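Local structure of ankyrin repeat domain-containing protein EMB506, chloroplastic (Arabidopsis thaliana, 6JD6) at residues Ser112-Pro115 / Leu116-Leu119. The protein takes part in the initial differentiation of the proplastid during embryo development and is required for correct margins of cotyledons and leaves. Numbering follows the deposited sequence.
Sequences SWKP and LQTL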
ATOM      1  N   SER A 112      -9.190  -9.417  -3.414  1.00 41.48           N
ATOM      2  CA  SER A 112      -8.325  -8.259  -3.586  1.00 40.23           C
ATOM      3  C   SER A 112      -8.775  -7.027  -2.802  1.00 41.10           C
ATOM      4  O   SER A 112      -7.941  -6.229  -2.367  1.00 40.89           O
ATOM      5  CB  SER A 112      -8.246  -7.891  -5.070  1.00 42.83           C
ATOM      6  OG  SER A 112      -7.815  -8.989  -5.852  1.00 46.14           O
ATOM      7  N   TRP A 113     -10.087  -6.862  -2.639  1.00 38.66           N
ATOM      8  CA  TRP A 113     -10.633  -5.605  -2.125  1.00 36.26           C
ATOM      9  C   TRP A 113     -11.424  -5.776  -0.836  1.00 37.23           C
ATOM     10  O   TRP A 113     -12.630  -6.020  -0.858  1.00 37.21           O
ATOM     11  CB  TRP A 113     -11.477  -4.914  -3.203  1.00 35.46           C
ATOM     12  CG  TRP A 113     -10.833  -5.027  -4.538  1.00 35.23           C
ATOM     13  CD1 TRP A 113     -11.290  -5.729  -5.619  1.00 33.40           C
ATOM     14  CD2 TRP A 113      -9.568  -4.474  -4.923  1.00 34.43           C
ATOM     15  NE1 TRP A 113     -10.398  -5.624  -6.661  1.00 34.81           N
ATOM     16  CE2 TRP A 113      -9.332  -4.862  -6.257  1.00 33.25           C
ATOM     17  CE3 TRP A 113      -8.617  -3.684  -4.269  1.00 35.78           C
ATOM     18  CZ2 TRP A 113      -8.182  -4.488  -6.949  1.00 32.62           C
ATOM     19  CZ3 TRP A 113      -7.477  -3.308  -4.959  1.00 35.72           C
ATOM     20  CH2 TRP A 113      -7.270  -3.711  -6.285  1.00 35.91           C
ATOM     21  N   LYS A 114     -10.719  -5.652   0.283  1.00 39.17           N
ATOM     22  CA  LYS A 114     -11.325  -5.662   1.606  1.00 40.48           C
ATOM     23  C   LYS A 114     -11.727  -4.237   1.971  1.00 39.57           C
ATOM     24  O   LYS A 114     -10.910  -3.319   1.873  1.00 37.25           O
ATOM     25  CB  LYS A 114     -10.330  -6.212   2.628  1.00 44.85           C
ATOM     26  CG  LYS A 114     -10.277  -7.733   2.701  1.00 49.62           C
ATOM     27  CD  LYS A 114     -11.011  -8.222   3.942  1.00 55.64           C
ATOM     28  CE  LYS A 114     -11.058  -9.732   4.017  1.00 59.84           C
ATOM     29  NZ  LYS A 114     -11.776 -10.309   2.846  1.00 64.28           N
ATOM     30  N   PRO A 115     -12.990  -4.048   2.387  1.00 40.68           N
ATOM     31  CA  PRO A 115     -13.558  -2.720   2.659  1.00 40.67           C
ATOM     32  C   PRO A 115     -12.715  -1.892   3.627  1.00 38.72           C
ATOM     33  O   PRO A 115     -12.434  -0.735   3.330  1.00 37.77           O
ATOM     34  CB  PRO A 115     -14.920  -3.038   3.283  1.00 43.21           C
ATOM     35  CG  PRO A 115     -15.272  -4.377   2.751  1.00 44.90           C
ATOM     36  CD  PRO A 115     -13.974  -5.123   2.601  1.00 43.27           C
ATOM     37  N   LEU A 116     -12.315  -2.473   4.756  1.00 40.29           N
ATOM     38  CA  LEU A 116     -11.486  -1.751   5.721  1.00 39.99           C
ATOM     39  C   LEU A 116     -10.170  -1.287   5.102  1.00 36.78           C
ATOM     40  O   LEU A 116      -9.711  -0.175   5.364  1.00 37.81           O
ATOM     41  CB  LEU A 116     -11.195  -2.609   6.951  1.00 41.85           C
ATOM     42  CG  LEU A 116     -12.134  -2.487   8.150  1.00 45.31           C
ATOM     43  CD1 LEU A 116     -11.529  -3.205   9.356  1.00 44.71           C
ATOM     44  CD2 LEU A 116     -12.442  -1.029   8.471  1.00 44.53           C
ATOM     45  N   GLN A 117      -9.569  -2.145   4.286  1.00 34.55           N
ATOM     46  CA  GLN A 117      -8.317  -1.812   3.621  1.00 35.24           C
ATOM     47  C   GLN A 117      -8.521  -0.670   2.631  1.00 35.46           C
ATOM     48  O   GLN A 117      -7.770   0.304   2.634  1.00 35.96           O
ATOM     49  CB  GLN A 117      -7.745  -3.033   2.900  1.00 34.69           C
ATOM     50  CG  GLN A 117      -7.262  -4.150   3.816  1.00 37.86           C
ATOM     51  CD  GLN A 117      -6.486  -5.217   3.056  1.00 42.34           C
ATOM     52  OE1 GLN A 117      -6.091  -5.010   1.907  1.00 43.14           O
ATOM     53  NE2 GLN A 117      -6.263  -6.362   3.695  1.00 42.22           N
ATOM     54  N   THR A 118      -9.544  -0.797   1.792  1.00 33.64           N
ATOM     55  CA  THR A 118      -9.839   0.216   0.782  1.00 32.91           C
ATOM     56  C   THR A 118     -10.188   1.554   1.424  1.00 33.11           C
ATOM     57  O   THR A 118      -9.698   2.604   1.002  1.00 31.30           O
ATOM     58  CB  THR A 118     -10.986  -0.236  -0.149  1.00 32.43           C
ATOM     59  OG1 THR A 118     -10.577  -1.402  -0.883  1.00 32.08           O
ATOM     60  CG2 THR A 118     -11.350   0.864  -1.126  1.00 29.75           C
ATOM     61  N   LEU A 119     -11.028   1.512   2.456  1.00 34.23           N
ATOM     62  CA  LEU A 119     -11.418   2.729   3.155  1.00 34.39           C
ATOM     63  C   LEU A 119     -10.208   3.375   3.829  1.00 36.24           C
ATOM     64  O   LEU A 119     -10.081   4.600   3.861  1.00 36.48           O
ATOM     65  CB  LEU A 119     -12.522   2.438   4.173  1.00 33.58           C
ATOM     66  CG  LEU A 119     -13.881   2.033   3.591  1.00 34.58           C
ATOM     67  CD1 LEU A 119     -14.836   1.598   4.696  1.00 34.73           C
ATOM     68  CD2 LEU A 119     -14.494   3.161   2.754  1.00 33.08           C
TER
HETATM   69  O   HOH W   1      -7.814  -4.717  -0.276  1.00 39.21           O
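Lys114 and Thr118 join at the start of an ankyrin helix, a compact example of a loop turning into a helix with a proline in the first turn, where its own N needs no partner. The backbone bonds come first. Thr118 N reaches Lys114 O at 2.9 Å, with an N-H...O angle of 168°, and Leu119 N reaches Pro115 O at 2.8 Å. Lys114 is the N-cap, and Pro115, which has no N-H to offer, fills the next position with a backbone already helical.

Water forms the second kind of link. One molecule donates to Ser112 O at 2.6 Å and to Gln117 OE1 at 2.8 Å, while accepting from Lys114 N at 3.1 Å, so it ties the incoming loop to the first turn. OE1 also accepts from Lys151 and NE2 donates to Asp142, which fixes the rotation of the amide.

Side-chain contacts complete the turn. With CG beside its own backbone N (chi1 -68°), Gln117 runs extended past Lys114, its CG 3.9 Å from Lys114 CB, and carries its amide toward the water. Leu119 CG lies 3.1 Å from Pro115 O, the oxygen already bonded to Leu119 N, so the packing there is close.

Trp113 and Thr118 hydrogen-bond to side chains of another protein's chain, and Leu119 packs on its backbone, so the loop and the first helix of ANK 1 both contribute to the surface that binds it. Within the repeat, Pro115 packs on Leu131, Leu116 on Met128 and Leu119 on both, joining helix 115-121 to helix 125-133, the second helix of the antiparallel pair.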